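Local coordinates for Lmo0812 protein (Listeria monocytogenes serovar 1/2a, PDB 4YF1) that is a putative HD-domain pyrophosphohydrolase that probably removes the 3'-diphosphate from guanosine 3',5'-bis(diphosphate), at residues E104-G109 with L116-K121; D120-L125 with A178-W183. All coordinates share one frame; numbering follows the deposited sequence. Where two conformers were deposited one is given.

Contact 1. Residues E104-G109 with L116-K121; sequences EQVRTG and LIVADK
Ile-117 pushes the end of its chain against the helix that carries Gln-105 and Val-106. Its CG1 lies anti to the carbonyl carbon (chi1 -67°) and the next bond is extended, which carries CD1 outward to lie 3.7 Å from CG of Gln-105 and 3.8 Å from the backbone N of Val-106. The same methyl is 4.0 Å from CB of Val-106; one methyl therefore touches two consecutive residues, Gln-105 and Val-106. Gln-105 crosses Ile-117 at about a right angle and offers its CH2 groups rather than its amide; the chain bends at chi2 (72°) beyond CG. The other branch of Ile-117, CG2, meets CG2 of Val-106 at 4.0 Å. That valine methyl is shared, since CG2 of Val-118 approaches it at 4.0 Å too, its side chain turned roughly perpendicular to that of Val-106.

No hydrogen bond links the two segments, and the contact buries 154 Å² in all. The axes of 104-108 and 116-121 pass 10.5 Å apart at 127° between their directions; the segments belong to two successive helices, 95-108 and 111-132, joined by a very short connection in the all-helical HD-type fold. NZ of Lys-114 hydrogen bonds to the carbonyl oxygens of Val-106 and Arg-107, near the C-terminal end of the first helix. There too, OG1 of Thr-108 bonds back to O of Glu-104 at 2.9 Å from above the carbonyl plane, while the backbone N of Thr-108 reaches this oxygen from the opposite face. Beyond the apolar patch, NZ of Lys-121 forms a salt bridge with OD2 of Asp-120 at 3.0 Å, nearly in line with the C-O bond; the carboxylate is also hydrogen bonded by His-35 and His-87.

Contact 2. Residues D120-L125 with A178-W183; sequences DKLDNL and ARLVKW
Apolar contacts carry this interface, with Leu-180 set between Leu-122 and Leu-125. CD1 of Leu-180 comes 3.6 Å from CD1 of Leu-122, the two side chains crossing at about a right angle, and the same methyl lies 4.0 Å from CB of Leu-125. Leu-122 does not aim its CB at the partner helix; with CG anti to the backbone N (chi1 177°) and a bend at chi2, its CD1 is brought within range of Leu-180. A second methyl pair lies alongside: CD1 of Leu-125 meets CG2 of Val-181 at 3.6 Å, the chains meeting at a slant. CB of Leu-180 is a further neighbour of that leucine methyl, at 4.2 Å; Leu-125 therefore touches both Leu-180 and Val-181.

Contacts between side chain and backbone supplement these. CD1 of Leu-180 is 4.0 Å from the carbonyl carbon of Leu-125, whereas CD2 of Leu-180 lies 4.0 Å from O of the same residue, showing that the isobutyl group rests against the peptide as well as the side chain.

Polar interactions do not cross between the segments. CB of Asp-123 points away from 178-183, and its carboxylate is hydrogen bonded by His-35 and Asn-38. Farther along the two helices, Lys-129 forms a cation-pi pair with the ring of Trp-183.

The segment axes approach to 10.0 Å and cross at 43°, with their N-to-C directions broadly aligned and 192 Å² buried. Tyr-177 and Asn-154 also touch Leu-125, placing it among helices 111-132, 147-160 and 172-184. The arrangement is oblique helix-helix packing of aliphatic side chains, joining the C-terminal helix to the helix that bears the final aspartate of a probable HD-domain H...HD...D motif.

Helix 111-132 serves both contacts, which share Asp-120 and Lys-121 and have centres about 13 Å apart. Contact 1 uses residues just before this pair to pack on the preceding helix 95-108; contact 2 uses residues just after it to pack on helix 172-184. Val-118 and Leu-122 both touch Phe-173, so this one residue of helix 172-184 is a neighbour of both contacts. Asp-120 itself takes no part in either apolar interface: its side chain converges with His-35, His-59 and Asp-60, a pattern consistent with an HD-type metal site, although no metal is bound there. The sodium ion sits elsewhere, at Val-62, Thr-65 and Met-67.

Contact 1. Residues E104-G109 with L116-K121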
loop_
_atom_site.group_PDB
_atom_site.type_symbol
_atom_site.label_atom_id
_atom_site.label_comp_id
_atom_site.label_asym_id
_atom_site.label_seq_id
_atom_site.Cartn_x
_atom_site.Cartn_y
_atom_site.Cartn_z
ATOM N N GLU A 104 2.131 25.111 3.737
ATOM C CA GLU A 104 1.931 25.343 5.164
ATOM C C GLU A 104 2.048 24.010 5.935
ATOM O O GLU A 104 2.633 23.962 7.028
ATOM C CB GLU A 104 0.557 26.020 5.471
ATOM C CG GLU A 104 0.252 26.175 6.990
ATOM C CD GLU A 104 -1.154 26.708 7.329
ATOM O OE1 GLU A 104 -1.997 26.899 6.414
ATOM O OE2 GLU A 104 -1.413 26.969 8.520
ATOM N N GLN A 105 1.472 22.949 5.369
ATOM C CA GLN A 105 1.509 21.637 6.012
ATOM C C GLN A 105 2.946 21.046 6.074
ATOM O O GLN A 105 3.338 20.452 7.125
ATOM C CB GLN A 105 0.518 20.705 5.333
ATOM C CG GLN A 105 0.490 19.290 5.837
ATOM C CD GLN A 105 -0.125 19.176 7.193
ATOM O OE1 GLN A 105 -0.648 20.135 7.764
ATOM N NE2 GLN A 105 -0.102 17.970 7.701
ATOM N N VAL A 106 3.736 21.233 5.012
ATOM C CA VAL A 106 5.110 20.752 5.020
ATOM C C VAL A 106 5.935 21.587 5.984
ATOM O O VAL A 106 6.896 21.068 6.579
ATOM C CB VAL A 106 5.750 20.633 3.624
ATOM C CG1 VAL A 106 6.415 21.937 3.220
ATOM C CG2 VAL A 106 6.787 19.501 3.574
ATOM N N ARG A 107 5.508 22.822 6.256
ATOM C CA ARG A 107 6.244 23.624 7.237
ATOM C C ARG A 107 5.965 23.184 8.680
ATOM O O ARG A 107 6.884 23.055 9.473
ATOM C CB ARG A 107 5.879 25.083 7.118
ATOM C CG ARG A 107 6.571 26.010 8.099
ATOM C CD ARG A 107 5.984 27.417 8.080
ATOM N NE ARG A 107 6.035 27.981 6.747
ATOM C CZ ARG A 107 5.024 28.443 6.018
ATOM N NH1 ARG A 107 5.307 28.898 4.809
ATOM N NH2 ARG A 107 3.771 28.559 6.476
ATOM N N THR A 108 4.684 23.026 8.999
ATOM C CA THR A 108 4.219 22.819 10.376
ATOM C C THR A 108 3.915 21.389 10.764
ATOM O O THR A 108 3.737 21.124 11.964
ATOM C CB THR A 108 2.916 23.615 10.627
ATOM O OG1 THR A 108 1.897 23.154 9.709
ATOM C CG2 THR A 108 3.148 25.105 10.412
ATOM N N GLY A 109 3.854 20.465 9.808
ATOM C CA GLY A 109 3.512 19.070 10.175
ATOM C C GLY A 109 4.600 18.404 10.985
ATOM O O GLY A 109 5.678 18.973 11.152
ATOM N N LEU A 116 5.690 12.404 4.066
ATOM C CA LEU A 116 4.692 11.974 3.095
ATOM C C LEU A 116 4.620 12.939 1.918
ATOM O O LEU A 116 4.521 12.523 0.733
ATOM C CB LEU A 116 3.343 11.911 3.757
ATOM C CG LEU A 116 3.240 10.683 4.662
ATOM C CD1 LEU A 116 2.117 10.937 5.666
ATOM C CD2 LEU A 116 2.985 9.441 3.825
ATOM N N ILE A 117 4.678 14.214 2.250
ATOM C CA ILE A 117 4.630 15.263 1.207
ATOM C C ILE A 117 5.914 15.253 0.384
ATOM O O ILE A 117 5.843 15.306 -0.851
ATOM C CB ILE A 117 4.419 16.663 1.810
ATOM C CG1 ILE A 117 3.030 16.756 2.443
ATOM C CG2 ILE A 117 4.583 17.749 0.713
ATOM C CD1 ILE A 117 2.761 17.993 3.287
ATOM N N VAL A 118 7.078 15.260 1.030
ATOM C CA VAL A 118 8.333 15.321 0.262
ATOM C C VAL A 118 8.538 14.066 -0.619
ATOM O O VAL A 118 8.923 14.198 -1.784
ATOM C CB VAL A 118 9.539 15.614 1.140
ATOM C CG1 VAL A 118 10.808 15.664 0.350
ATOM C CG2 VAL A 118 9.364 16.896 1.944
ATOM N N ALA A 119 8.222 12.878 -0.101
ATOM C CA ALA A 119 8.354 11.652 -0.879
ATOM C C ALA A 119 7.478 11.685 -2.133
ATOM O O ALA A 119 7.899 11.275 -3.216
ATOM C CB ALA A 119 8.026 10.438 -0.036
ATOM N N ASP A 120 6.257 12.166 -1.967
ATOM C CA ASP A 120 5.329 12.307 -3.083
ATOM C C ASP A 120 5.928 13.261 -4.141
ATOM O O ASP A 120 5.927 12.952 -5.330
ATOM C CB ASP A 120 4.009 12.875 -2.574
ATOM C CG ASP A 120 3.018 13.190 -3.716
ATOM O OD1 ASP A 120 2.685 12.273 -4.487
ATOM O OD2 ASP A 120 2.554 14.334 -3.800
ATOM N N LYS A 121 6.451 14.396 -3.699
ATOM C CA LYS A 121 7.058 15.385 -4.656
ATOM C C LYS A 121 8.324 14.898 -5.294
ATOM O O LYS A 121 8.624 15.237 -6.425
ATOM C CB LYS A 121 7.350 16.717 -3.980
ATOM C CG LYS A 121 6.187 17.653 -4.034
ATOM C CD LYS A 121 5.007 17.118 -3.303
ATOM C CE LYS A 121 3.748 17.491 -4.037
ATOM N NZ LYS A 121 2.603 17.237 -3.111
#

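Contact 2. Residues D120-L125 with A178-W183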
loop_
_atom_site.group_PDB
_atom_site.type_symbol
_atom_site.label_atom_id
_atom_site.label_comp_id
_atom_site.label_asym_id
_atom_site.label_seq_id
_atom_site.Cartn_x
_atom_site.Cartn_y
_atom_site.Cartn_z
ATOM N N ASP A 120 6.257 12.166 -1.967
ATOM C CA ASP A 120 5.329 12.307 -3.083
ATOM C C ASP A 120 5.928 13.261 -4.141
ATOM O O ASP A 120 5.927 12.952 -5.330
ATOM C CB ASP A 120 4.009 12.875 -2.574
ATOM C CG ASP A 120 3.018 13.190 -3.716
ATOM O OD1 ASP A 120 2.685 12.273 -4.487
ATOM O OD2 ASP A 120 2.554 14.334 -3.800
ATOM N N LYS A 121 6.451 14.396 -3.699
ATOM C CA LYS A 121 7.058 15.385 -4.656
ATOM C C LYS A 121 8.324 14.898 -5.294
ATOM O O LYS A 121 8.624 15.237 -6.425
ATOM C CB LYS A 121 7.350 16.717 -3.980
ATOM C CG LYS A 121 6.187 17.653 -4.034
ATOM C CD LYS A 121 5.007 17.118 -3.303
ATOM C CE LYS A 121 3.748 17.491 -4.037
ATOM N NZ LYS A 121 2.603 17.237 -3.111
ATOM N N LEU A 122 9.104 14.157 -4.526
ATOM C CA LEU A 122 10.349 13.594 -5.040
ATOM C C LEU A 122 10.111 12.641 -6.194
ATOM O O LEU A 122 10.761 12.765 -7.231
ATOM C CB LEU A 122 11.143 12.893 -3.904
ATOM C CG LEU A 122 12.442 12.175 -4.290
ATOM C CD1 LEU A 122 13.424 13.029 -5.062
ATOM C CD2 LEU A 122 13.140 11.575 -3.058
ATOM N N ASP A 123 9.183 11.698 -6.049
ATOM C CA ASP A 123 8.933 10.786 -7.151
ATOM C C ASP A 123 8.410 11.568 -8.382
ATOM O O ASP A 123 8.780 11.236 -9.505
ATOM C CB ASP A 123 7.952 9.689 -6.794
ATOM C CG ASP A 123 7.785 8.683 -7.922
ATOM O OD1 ASP A 123 8.771 7.984 -8.287
ATOM O OD2 ASP A 123 6.666 8.574 -8.438
ATOM N N ASN A 124 7.540 12.559 -8.153
ATOM C CA ASN A 124 7.010 13.409 -9.259
ATOM C C ASN A 124 8.140 14.122 -10.008
ATOM O O ASN A 124 8.201 14.047 -11.228
ATOM C CB ASN A 124 6.021 14.465 -8.730
ATOM C CG ASN A 124 4.691 13.880 -8.275
ATOM O OD1 ASN A 124 4.377 12.708 -8.521
ATOM N ND2 ASN A 124 3.879 14.718 -7.611
ATOM N N LEU A 125 9.011 14.835 -9.290
ATOM C CA LEU A 125 10.144 15.537 -9.937
ATOM C C LEU A 125 11.156 14.599 -10.591
ATOM O O LEU A 125 11.782 14.958 -11.612
ATOM C CB LEU A 125 10.871 16.518 -9.033
ATOM C CG LEU A 125 10.165 17.783 -8.619
ATOM C CD1 LEU A 125 11.232 18.724 -8.105
ATOM C CD2 LEU A 125 9.410 18.423 -9.785
ATOM N N ALA A 178 15.751 18.392 -2.749
ATOM C CA ALA A 178 16.371 19.728 -2.878
ATOM C C ALA A 178 17.231 19.844 -4.155
ATOM O O ALA A 178 17.113 20.849 -4.878
ATOM C CB ALA A 178 17.188 20.080 -1.660
ATOM N N ARG A 179 18.075 18.832 -4.426
ATOM C CA ARG A 179 18.921 18.822 -5.619
ATOM C C ARG A 179 18.086 18.844 -6.901
ATOM O O ARG A 179 18.427 19.552 -7.843
ATOM C CB ARG A 179 19.902 17.636 -5.636
ATOM C CG ARG A 179 21.000 17.701 -4.583
ATOM C CD ARG A 179 22.098 16.653 -4.823
ATOM N NE ARG A 179 21.588 15.284 -4.992
ATOM C CZ ARG A 179 21.367 14.404 -4.011
ATOM N NH1 ARG A 179 21.582 14.712 -2.734
ATOM N NH2 ARG A 179 20.900 13.199 -4.309
ATOM N N LEU A 180 17.005 18.059 -6.938
ATOM C CA LEU A 180 16.117 18.071 -8.094
ATOM C C LEU A 180 15.471 19.436 -8.333
ATOM O O LEU A 180 15.358 19.877 -9.499
ATOM C CB LEU A 180 15.019 17.013 -8.009
ATOM C CG LEU A 180 15.342 15.653 -8.564
ATOM C CD1 LEU A 180 14.300 14.649 -8.153
ATOM C CD2 LEU A 180 15.432 15.726 -10.078
ATOM N N VAL A 181 15.016 20.095 -7.259
ATOM C CA VAL A 181 14.400 21.427 -7.407
ATOM C C VAL A 181 15.409 22.424 -7.974
ATOM O O VAL A 181 15.073 23.207 -8.895
ATOM C CB VAL A 181 13.771 21.905 -6.083
ATOM C CG1 VAL A 181 13.308 23.360 -6.155
ATOM C CG2 VAL A 181 12.604 20.996 -5.734
ATOM N N LYS A 182 16.629 22.386 -7.448
ATOM C CA LYS A 182 17.716 23.260 -7.909
ATOM C C LYS A 182 18.069 22.998 -9.379
ATOM O O LYS A 182 18.322 23.945 -10.147
ATOM C CB LYS A 182 18.950 23.079 -7.022
ATOM C CG LYS A 182 20.090 24.051 -7.300
ATOM C CD LYS A 182 21.175 23.937 -6.240
ATOM C CE LYS A 182 22.296 24.938 -6.468
ATOM N NZ LYS A 182 23.385 24.778 -5.461
ATOM N N TRP A 183 18.051 21.726 -9.776
ATOM C CA TRP A 183 18.363 21.336 -11.164
ATOM C C TRP A 183 17.269 21.770 -12.144
ATOM O O TRP A 183 17.556 22.354 -13.188
ATOM C CB TRP A 183 18.545 19.817 -11.298
ATOM C CG TRP A 183 19.156 19.401 -12.649
ATOM C CD1 TRP A 183 20.486 19.264 -12.934
ATOM C CD2 TRP A 183 18.453 19.072 -13.862
ATOM N NE1 TRP A 183 20.656 18.881 -14.243
ATOM C CE2 TRP A 183 19.428 18.753 -14.836
ATOM C CE3 TRP A 183 17.098 19.029 -14.223
ATOM C CZ2 TRP A 183 19.090 18.399 -16.162
ATOM C CZ3 TRP A 183 16.757 18.659 -15.542
ATOM C CH2 TRP A 183 17.754 18.354 -16.492
#